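Local coordinates for possible substrate binding protein of ABC transporter system (Rhodopseudomonas palustris, PDB 3N0X) that probably binds a branched-chain amino acid or similar small molecule in the periplasm and delivers it to an ABC transporter, at residues Glu95-Leu100 with Asn116-Arg121; Ala74-Gly79 with Ile99-Pro104. All coordinates share one frame; numbering follows the deposited sequence. Where two conformers were deposited one is given.

Contact 1. Residues Glu95-Leu100 with Asn116-Arg121; sequences ENKKIL and NRYIFR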
ATOM      1  N   GLU A  95     -24.339   2.352   7.312  1.00 17.96           N
ATOM      2  CA  GLU A  95     -25.573   3.108   7.605  1.00 19.43           C
ATOM      3  C   GLU A  95     -26.360   3.453   6.341  1.00 18.05           C
ATOM      4  O   GLU A  95     -27.574   3.380   6.321  1.00 19.05           O
ATOM      5  CB  GLU A  95     -25.251   4.378   8.414  1.00 19.47           C
ATOM      6  CG  GLU A  95     -26.458   5.298   8.698  1.00 28.72           C
ATOM      7  N   ASN A  96     -25.630   3.841   5.290  1.00 17.29           N
ATOM      8  CA  ASN A  96     -26.225   4.214   4.015  1.00 17.91           C
ATOM      9  C   ASN A  96     -26.419   3.077   3.017  1.00 18.29           C
ATOM     10  O   ASN A  96     -26.982   3.302   1.956  1.00 18.97           O
ATOM     11  CB  ASN A  96     -25.369   5.309   3.405  1.00 17.21           C
ATOM     12  CG  ASN A  96     -25.505   6.593   4.176  1.00 20.65           C
ATOM     13  OD1 ASN A  96     -26.504   7.299   4.013  1.00 26.08           O
ATOM     14  ND2 ASN A  96     -24.561   6.865   5.085  1.00 21.76           N
ATOM     15  N   LYS A  97     -25.955   1.874   3.382  1.00 18.51           N
ATOM     16  CA  LYS A  97     -26.025   0.687   2.523  0.60 17.42           C
ATOM     17  C   LYS A  97     -25.431   0.972   1.145  1.00 17.49           C
ATOM     18  O   LYS A  97     -26.021   0.684   0.122  1.00 17.48           O
ATOM     19  CB  LYS A  97     -27.443   0.122   2.424  0.60 19.34           C
ATOM     20  CG  LYS A  97     -27.989  -0.395   3.745  0.60 18.85           C
ATOM     21  CD  LYS A  97     -29.356  -1.022   3.579  0.60 19.08           C
ATOM     22  CE  LYS A  97     -29.903  -1.563   4.907  0.60 19.68           C
ATOM     23  NZ  LYS A  97     -31.223  -2.223   4.666  0.60 20.55           N
ATOM     24  N   LYS A  98     -24.224   1.537   1.172  1.00 16.75           N
ATOM     25  CA  LYS A  98     -23.467   1.841  -0.032  0.60 16.47           C
ATOM     26  C   LYS A  98     -22.011   1.395   0.167  1.00 16.09           C
ATOM     27  O   LYS A  98     -21.494   1.374   1.279  1.00 15.31           O
ATOM     28  CB  LYS A  98     -23.604   3.330  -0.402  0.60 16.76           C
ATOM     29  CG  LYS A  98     -24.975   3.694  -1.010  0.60 21.63           C
ATOM     30  CD  LYS A  98     -24.991   5.096  -1.608  0.60 25.24           C
ATOM     31  CE  LYS A  98     -26.311   5.450  -2.320  0.60 25.97           C
ATOM     32  NZ  LYS A  98     -26.469   6.902  -2.642  0.60 16.72           N
ATOM     33  N   ILE A  99     -21.367   1.015  -0.925  1.00 16.53           N
ATOM     34  CA  ILE A  99     -20.005   0.524  -0.870  1.00 14.94           C
ATOM     35  C   ILE A  99     -19.005   1.667  -0.694  1.00 14.58           C
ATOM     36  O   ILE A  99     -19.145   2.740  -1.291  1.00 15.31           O
ATOM     37  CB  ILE A  99     -19.697  -0.300  -2.127  1.00 15.71           C
ATOM     38  CG1 ILE A  99     -20.463  -1.645  -2.046  1.00 18.86           C
ATOM     39  CG2 ILE A  99     -18.182  -0.539  -2.274  1.00 16.58           C
ATOM     40  CD1 ILE A  99     -20.545  -2.312  -3.373  1.00 21.59           C
ATOM     41  N   LEU A 100     -17.971   1.390   0.088  1.00 13.37           N
ATOM     42  CA  LEU A 100     -16.780   2.221   0.177  1.00 12.38           C
ATOM     43  C   LEU A 100     -15.596   1.349  -0.240  1.00 12.47           C
ATOM     44  O   LEU A 100     -15.347   0.304   0.368  1.00 14.16           O
ATOM     45  CB  LEU A 100     -16.591   2.722   1.592  1.00 15.10           C
ATOM     46  CG  LEU A 100     -15.293   3.517   1.839  1.00 15.14           C
ATOM     47  CD1 LEU A 100     -15.206   4.807   1.024  1.00 15.52           C
ATOM     48  CD2 LEU A 100     -15.135   3.819   3.320  1.00 16.70           C
ATOM     49  N   ASN A 116     -16.807  -4.155   7.700  1.00 16.53           N
ATOM     50  CA  ASN A 116     -18.189  -4.566   7.440  1.00 15.24           C
ATOM     51  C   ASN A 116     -18.371  -4.891   5.952  1.00 15.77           C
ATOM     52  O   ASN A 116     -17.492  -4.582   5.131  1.00 16.50           O
ATOM     53  CB  ASN A 116     -19.190  -3.536   7.954  1.00 14.93           C
ATOM     54  CG  ASN A 116     -19.228  -2.289   7.135  1.00 16.72           C
ATOM     55  OD1 ASN A 116     -19.595  -2.321   5.952  1.00 16.49           O
ATOM     56  ND2 ASN A 116     -18.869  -1.154   7.752  1.00 16.98           N
ATOM     57  N   ARG A 117     -19.490  -5.537   5.646  1.00 17.13           N
ATOM     58  CA  ARG A 117     -19.749  -6.081   4.315  1.00 16.04           C
ATOM     59  C   ARG A 117     -19.752  -5.069   3.164  1.00 16.00           C
ATOM     60  O   ARG A 117     -19.645  -5.456   2.012  1.00 17.87           O
ATOM     61  CB  ARG A 117     -21.070  -6.871   4.306  1.00 17.27           C
ATOM     62  CG  ARG A 117     -22.292  -6.006   4.510  1.00 18.15           C
ATOM     63  CD  ARG A 117     -23.502  -6.804   4.889  1.00 19.36           C
ATOM     64  NE  ARG A 117     -23.886  -7.710   3.808  1.00 19.16           N
ATOM     65  CZ  ARG A 117     -24.656  -7.377   2.782  1.00 19.72           C
ATOM     66  NH1 ARG A 117     -25.184  -6.160   2.689  1.00 19.83           N
ATOM     67  NH2 ARG A 117     -24.915  -8.269   1.830  1.00 21.25           N
ATOM     68  N   TYR A 118     -19.912  -3.790   3.472  1.00 15.62           N
ATOM     69  CA  TYR A 118     -19.929  -2.727   2.457  1.00 14.96           C
ATOM     70  C   TYR A 118     -18.526  -2.205   2.113  1.00 15.01           C
ATOM     71  O   TYR A 118     -18.375  -1.362   1.230  1.00 15.61           O
ATOM     72  CB  TYR A 118     -20.802  -1.557   2.959  1.00 15.13           C
ATOM     73  CG  TYR A 118     -22.259  -1.999   3.124  1.00 14.29           C
ATOM     74  CD1 TYR A 118     -23.119  -2.007   2.051  1.00 15.52           C
ATOM     75  CD2 TYR A 118     -22.748  -2.410   4.351  1.00 15.63           C
ATOM     76  CE1 TYR A 118     -24.424  -2.438   2.162  1.00 19.00           C
ATOM     77  CE2 TYR A 118     -24.050  -2.854   4.472  1.00 17.94           C
ATOM     78  CZ  TYR A 118     -24.900  -2.866   3.377  1.00 16.31           C
ATOM     79  OH  TYR A 118     -26.223  -3.292   3.442  1.00 18.51           O
ATOM     80  N   ILE A 119     -17.531  -2.706   2.820  1.00 13.46           N
ATOM     81  CA  ILE A 119     -16.139  -2.273   2.680  1.00 13.71           C
ATOM     82  C   ILE A 119     -15.348  -3.226   1.778  1.00 14.47           C
ATOM     83  O   ILE A 119     -15.292  -4.437   2.015  1.00 15.73           O
ATOM     84  CB  ILE A 119     -15.438  -2.175   4.076  1.00 14.15           C
ATOM     85  CG1 ILE A 119     -16.248  -1.346   5.066  1.00 15.91           C
ATOM     86  CG2 ILE A 119     -13.973  -1.635   3.929  1.00 14.91           C
ATOM     87  CD1 ILE A 119     -16.689   0.010   4.570  1.00 16.38           C
ATOM     88  N   PHE A 120     -14.752  -2.648   0.727  1.00 13.45           N
ATOM     89  CA  PHE A 120     -13.769  -3.320  -0.101  1.00 13.06           C
ATOM     90  C   PHE A 120     -12.493  -2.476  -0.029  1.00 14.53           C
ATOM     91  O   PHE A 120     -12.502  -1.326   0.390  1.00 15.12           O
ATOM     92  CB  PHE A 120     -14.229  -3.479  -1.542  1.00 12.99           C
ATOM     93  CG  PHE A 120     -15.352  -4.474  -1.734  1.00 13.88           C
ATOM     94  CD1 PHE A 120     -16.674  -4.146  -1.376  1.00 17.01           C
ATOM     95  CD2 PHE A 120     -15.093  -5.743  -2.186  1.00 14.40           C
ATOM     96  CE1 PHE A 120     -17.688  -5.072  -1.551  1.00 16.05           C
ATOM     97  CE2 PHE A 120     -16.107  -6.653  -2.369  1.00 15.06           C
ATOM     98  CZ  PHE A 120     -17.395  -6.328  -2.044  1.00 16.12           C
ATOM     99  N   ARG A 121     -11.368  -3.063  -0.402  1.00 13.24           N
ATOM    100  CA  ARG A 121     -10.109  -2.312  -0.367  1.00 13.42           C
ATOM    101  C   ARG A 121      -9.226  -2.675  -1.534  1.00 12.98           C
ATOM    102  O   ARG A 121      -8.828  -3.825  -1.665  1.00 13.08           O
ATOM    103  CB  ARG A 121      -9.340  -2.540   0.937  1.00 13.82           C
ATOM    104  CG  ARG A 121      -7.971  -1.834   0.888  1.00 15.24           C
ATOM    105  CD  ARG A 121      -7.419  -1.415   2.180  1.00 14.03           C
ATOM    106  NE  ARG A 121      -7.333  -2.485   3.173  1.00 13.52           N
ATOM    107  CZ  ARG A 121      -6.984  -2.244   4.444  1.00 14.61           C
ATOM    108  NH1 ARG A 121      -6.671  -1.037   4.803  1.00 13.50           N
ATOM    109  NH2 ARG A 121      -6.982  -3.215   5.355  1.00 13.81           N
TER
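Leu100 is held to strand 119-121 by two backbone hydrogen bonds, one on each side of Ile119. Leu100 N donates to Tyr118 O at 3.0 Å. Phe120 N donates back to Leu100 O, also at 3.0 Å and almost straight, with 170° at the hydrogen. This is the parallel bridge that adds strand 119-121, one of two edge strands, to the mixed sheet of this periplasmic binding protein. Tyr118 O has a second, weaker partner, because Ile99 CA also turns its hydrogen toward it.

The turn before the strand is shaped by Asn116. Asn116 OD1 accepts from Tyr118 N at 2.9 Å, in the carbonyl plane, which makes an Asx turn. Ile119 N donates to Asn116 O, closing a type I turn over the same residues. On the other segment, Lys97 has positive phi and ends helix 83-96 in a Schellman motif.

Tyr118 loses more surface to the other segment than any other residue here. Its CG is anti to its own carbonyl carbon (chi1 -64°), which sends the ring back along Lys97 and Lys98. Tyr118 CB meets Lys98 O, and Tyr118 CE1 comes to 3.5 Å from Lys97 CA. Thr307 of helix 307-314 touches the same tyrosine. Lys98 itself turns away and, in one of its two conformers, hydrogen-bonds through NZ to Tyr69 O and Ala74 O.

Beyond the bridge, Leu100 and Ile119 share one face of the sheet, where Leu100 CB meets Ile119 CD1 at 4.0 Å and both pack on Ala93 of helix 83-96. On the Ile99 side the contact is oblique to the Phe120 ring, with Ile99 CG2 4.0 Å from Phe120 CD1.

Contact 2. Residues Ala74-Gly79 with Ile99-Pro104; sequences ADIAIG and ILIVEP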
ATOM      1  N   ALA A  74     -24.191   9.712  -4.607  1.00 23.33           N
ATOM      2  CA  ALA A  74     -23.118   8.837  -5.099  1.00 20.88           C
ATOM      3  C   ALA A  74     -23.517   7.372  -5.052  1.00 22.58           C
ATOM      4  O   ALA A  74     -24.122   6.890  -4.078  1.00 24.14           O
ATOM      5  CB  ALA A  74     -21.838   9.081  -4.289  1.00 19.81           C
ATOM      6  N   ASP A  75     -23.214   6.645  -6.122  1.00 20.12           N
ATOM      7  CA  ASP A  75     -23.495   5.231  -6.195  1.00 20.48           C
ATOM      8  C   ASP A  75     -22.481   4.403  -5.414  1.00 19.60           C
ATOM      9  O   ASP A  75     -22.774   3.286  -5.001  1.00 21.24           O
ATOM     10  CB  ASP A  75     -23.535   4.795  -7.666  1.00 21.83           C
ATOM     11  CG  ASP A  75     -24.630   5.548  -8.461  1.00 24.74           C
ATOM     12  OD1 ASP A  75     -25.782   5.585  -7.969  1.00 27.07           O
ATOM     13  OD2 ASP A  75     -24.345   6.128  -9.531  1.00 26.10           O
ATOM     14  N   ILE A  76     -21.279   4.946  -5.257  1.00 18.51           N
ATOM     15  CA  ILE A  76     -20.161   4.239  -4.664  1.00 17.12           C
ATOM     16  C   ILE A  76     -19.140   5.305  -4.293  1.00 16.17           C
ATOM     17  O   ILE A  76     -19.144   6.403  -4.855  1.00 16.77           O
ATOM     18  CB  ILE A  76     -19.604   3.184  -5.667  1.00 17.28           C
ATOM     19  CG1 ILE A  76     -18.591   2.251  -4.989  1.00 17.81           C
ATOM     20  CG2 ILE A  76     -19.035   3.844  -6.906  1.00 18.62           C
ATOM     21  CD1 ILE A  76     -18.422   0.906  -5.717  1.00 21.20           C
ATOM     22  N   ALA A  77     -18.335   5.024  -3.273  1.00 15.66           N
ATOM     23  CA  ALA A  77     -17.302   5.961  -2.859  1.00 14.95           C
ATOM     24  C   ALA A  77     -15.970   5.258  -2.773  1.00 14.45           C
ATOM     25  O   ALA A  77     -15.898   4.036  -2.584  1.00 14.58           O
ATOM     26  CB  ALA A  77     -17.650   6.575  -1.482  1.00 15.76           C
ATOM     27  N   ILE A  78     -14.923   6.065  -2.925  1.00 13.44           N
ATOM     28  CA  ILE A  78     -13.528   5.650  -2.765  1.00 13.35           C
ATOM     29  C   ILE A  78     -12.896   6.591  -1.778  1.00 13.27           C
ATOM     30  O   ILE A  78     -13.094   7.790  -1.884  1.00 14.92           O
ATOM     31  CB  ILE A  78     -12.766   5.772  -4.121  1.00 13.99           C
ATOM     32  CG1 ILE A  78     -13.422   4.919  -5.213  1.00 14.36           C
ATOM     33  CG2 ILE A  78     -11.271   5.401  -3.967  1.00 12.94           C
ATOM     34  CD1 ILE A  78     -12.960   5.297  -6.664  1.00 14.36           C
ATOM     35  N   GLY A  79     -12.181   6.073  -0.771  1.00 13.45           N
ATOM     36  CA  GLY A  79     -11.484   6.936   0.176  1.00 14.84           C
ATOM     37  C   GLY A  79     -10.760   6.127   1.230  1.00 14.58           C
ATOM     38  O   GLY A  79     -10.895   4.885   1.261  1.00 14.82           O
ATOM     39  N   ILE A  99     -21.367   1.015  -0.925  1.00 16.53           N
ATOM     40  CA  ILE A  99     -20.005   0.524  -0.870  1.00 14.94           C
ATOM     41  C   ILE A  99     -19.005   1.667  -0.694  1.00 14.58           C
ATOM     42  O   ILE A  99     -19.145   2.740  -1.291  1.00 15.31           O
ATOM     43  CB  ILE A  99     -19.697  -0.300  -2.127  1.00 15.71           C
ATOM     44  CG1 ILE A  99     -20.463  -1.645  -2.046  1.00 18.86           C
ATOM     45  CG2 ILE A  99     -18.182  -0.539  -2.274  1.00 16.58           C
ATOM     46  CD1 ILE A  99     -20.545  -2.312  -3.373  1.00 21.59           C
ATOM     47  N   LEU A 100     -17.971   1.390   0.088  1.00 13.37           N
ATOM     48  CA  LEU A 100     -16.780   2.221   0.177  1.00 12.38           C
ATOM     49  C   LEU A 100     -15.596   1.349  -0.240  1.00 12.47           C
ATOM     50  O   LEU A 100     -15.347   0.304   0.368  1.00 14.16           O
ATOM     51  CB  LEU A 100     -16.591   2.722   1.592  1.00 15.10           C
ATOM     52  CG  LEU A 100     -15.293   3.517   1.839  1.00 15.14           C
ATOM     53  CD1 LEU A 100     -15.206   4.807   1.024  1.00 15.52           C
ATOM     54  CD2 LEU A 100     -15.135   3.819   3.320  1.00 16.70           C
ATOM     55  N   ILE A 101     -14.886   1.779  -1.278  1.00 13.05           N
ATOM     56  CA  ILE A 101     -13.650   1.128  -1.716  1.00 13.33           C
ATOM     57  C   ILE A 101     -12.530   1.911  -1.056  1.00 12.46           C
ATOM     58  O   ILE A 101     -12.341   3.113  -1.295  1.00 15.68           O
ATOM     59  CB  ILE A 101     -13.462   1.145  -3.253  1.00 12.42           C
ATOM     60  CG1 ILE A 101     -14.541   0.261  -3.932  1.00 14.11           C
ATOM     61  CG2 ILE A 101     -12.043   0.668  -3.592  1.00 16.05           C
ATOM     62  CD1 ILE A 101     -14.611   0.470  -5.454  1.00 18.43           C
ATOM     63  N   VAL A 102     -11.804   1.244  -0.179  1.00 12.53           N
ATOM     64  CA  VAL A 102     -10.775   1.911   0.604  1.00 12.70           C
ATOM     65  C   VAL A 102      -9.491   1.996  -0.211  1.00 12.18           C
ATOM     66  O   VAL A 102      -8.957   0.980  -0.683  1.00 12.87           O
ATOM     67  CB  VAL A 102     -10.557   1.241   1.970  1.00 13.70           C
ATOM     68  CG1 VAL A 102      -9.364   1.944   2.723  1.00 13.27           C
ATOM     69  CG2 VAL A 102     -11.889   1.302   2.783  1.00 14.72           C
ATOM     70  N   GLU A 103      -9.018   3.238  -0.339  1.00 13.10           N
ATOM     71  CA  GLU A 103      -7.856   3.578  -1.159  1.00 11.59           C
ATOM     72  C   GLU A 103      -7.486   5.004  -0.825  1.00 12.97           C
ATOM     73  O   GLU A 103      -8.310   5.893  -1.015  1.00 13.65           O
ATOM     74  CB  GLU A 103      -8.248   3.502  -2.658  1.00 14.09           C
ATOM     75  CG  GLU A 103      -7.155   3.955  -3.597  1.00 15.36           C
ATOM     76  CD  GLU A 103      -5.914   3.101  -3.533  1.00 15.38           C
ATOM     77  OE1 GLU A 103      -6.010   1.840  -3.682  1.00 16.18           O
ATOM     78  OE2 GLU A 103      -4.823   3.727  -3.410  1.00 15.91           O
ATOM     79  N   PRO A 104      -6.240   5.250  -0.395  1.00 12.89           N
ATOM     80  CA  PRO A 104      -5.094   4.350  -0.176  1.00 13.09           C
ATOM     81  C   PRO A 104      -4.913   3.741   1.204  1.00 13.93           C
ATOM     82  O   PRO A 104      -3.997   2.942   1.363  1.00 14.93           O
ATOM     83  CB  PRO A 104      -3.895   5.267  -0.421  1.00 13.36           C
ATOM     84  CG  PRO A 104      -4.373   6.586   0.063  1.00 14.30           C
ATOM     85  CD  PRO A 104      -5.843   6.664  -0.364  1.00 13.19           C
TER
HETATM   86  O   HOH W   1     -22.825   0.884  -3.422  1.00 21.03           O
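Gly79 loses more surface to segment 99-104 than any other residue of the pair, with Ile101 and Ile76 next. It ends the first strand of a parallel beta-alpha-beta unit made of strand 76-79, helix 83-96 and strand 100-102. Gly79 N donates to Ile101 O at 3.0 Å. Its O then accepts from Glu103 N, but that donor stands well above the carbonyl plane, with a C=O...N angle of 118°. Val102 CA lies 3.0 Å from Gly79 O in a CA-H...O contact. Leu100 CD1 packs on the bare backbone of Gly79, 3.7 Å from Gly79 N.

Ile101 is gripped through both backbone polar atoms, as Ile101 N donates to Ala77 O at 2.8 Å. That bond is nearly straight, at 175°. The first direct bond is from Ala77 N to Ile99 O. Before it, a water joins the two segments by donating to Asp75 O and accepting from Ile99 N.

Ile76 CG1 is anti to the backbone N (chi1 -170°), which carries CD1 over toward the partner strand. There Ile76 CD1 touches two isoleucines at once, Ile99 CG2 at 3.7 Å and Ile101 CD1 at 3.8 Å. Ile76 and Ile99 lie side by side, whereas Ile101 meets Ile76 at an angle. The Ile78 and Glu103 side chains also lie side by side, with Ile78 CG2 against Glu103 CB. The carboxylate of Glu103 leads away and bonds Thr122 through OE1.

Ile76 and Ile101 both pack on Val295 of helix 283-302, and Ile99 and Ile101 touch Met314 of helix 307-314. Strand 5-11 borders strand 76-79, and strand 119-121 borders strand 100-102.

Contacts 1 and 2 lie on the same mixed sheet, with centres about 8 Å apart. They share Ile99 and Leu100. Along the chain come strand 76-79, helix 83-96, strand 100-102 and then strand 119-121. In the sheet the three strands are neighbours in that same order, so strand 100-102 is paired on both edges. Contact 2 joins it to the inner strand and contact 1 to strand 119-121, at one edge of the sheet. The two also meet directly: Phe120 O lies 2.7 Å from Val102 N, a probable hydrogen bond. Together they build one end of the sheet in this lobe of the binding protein.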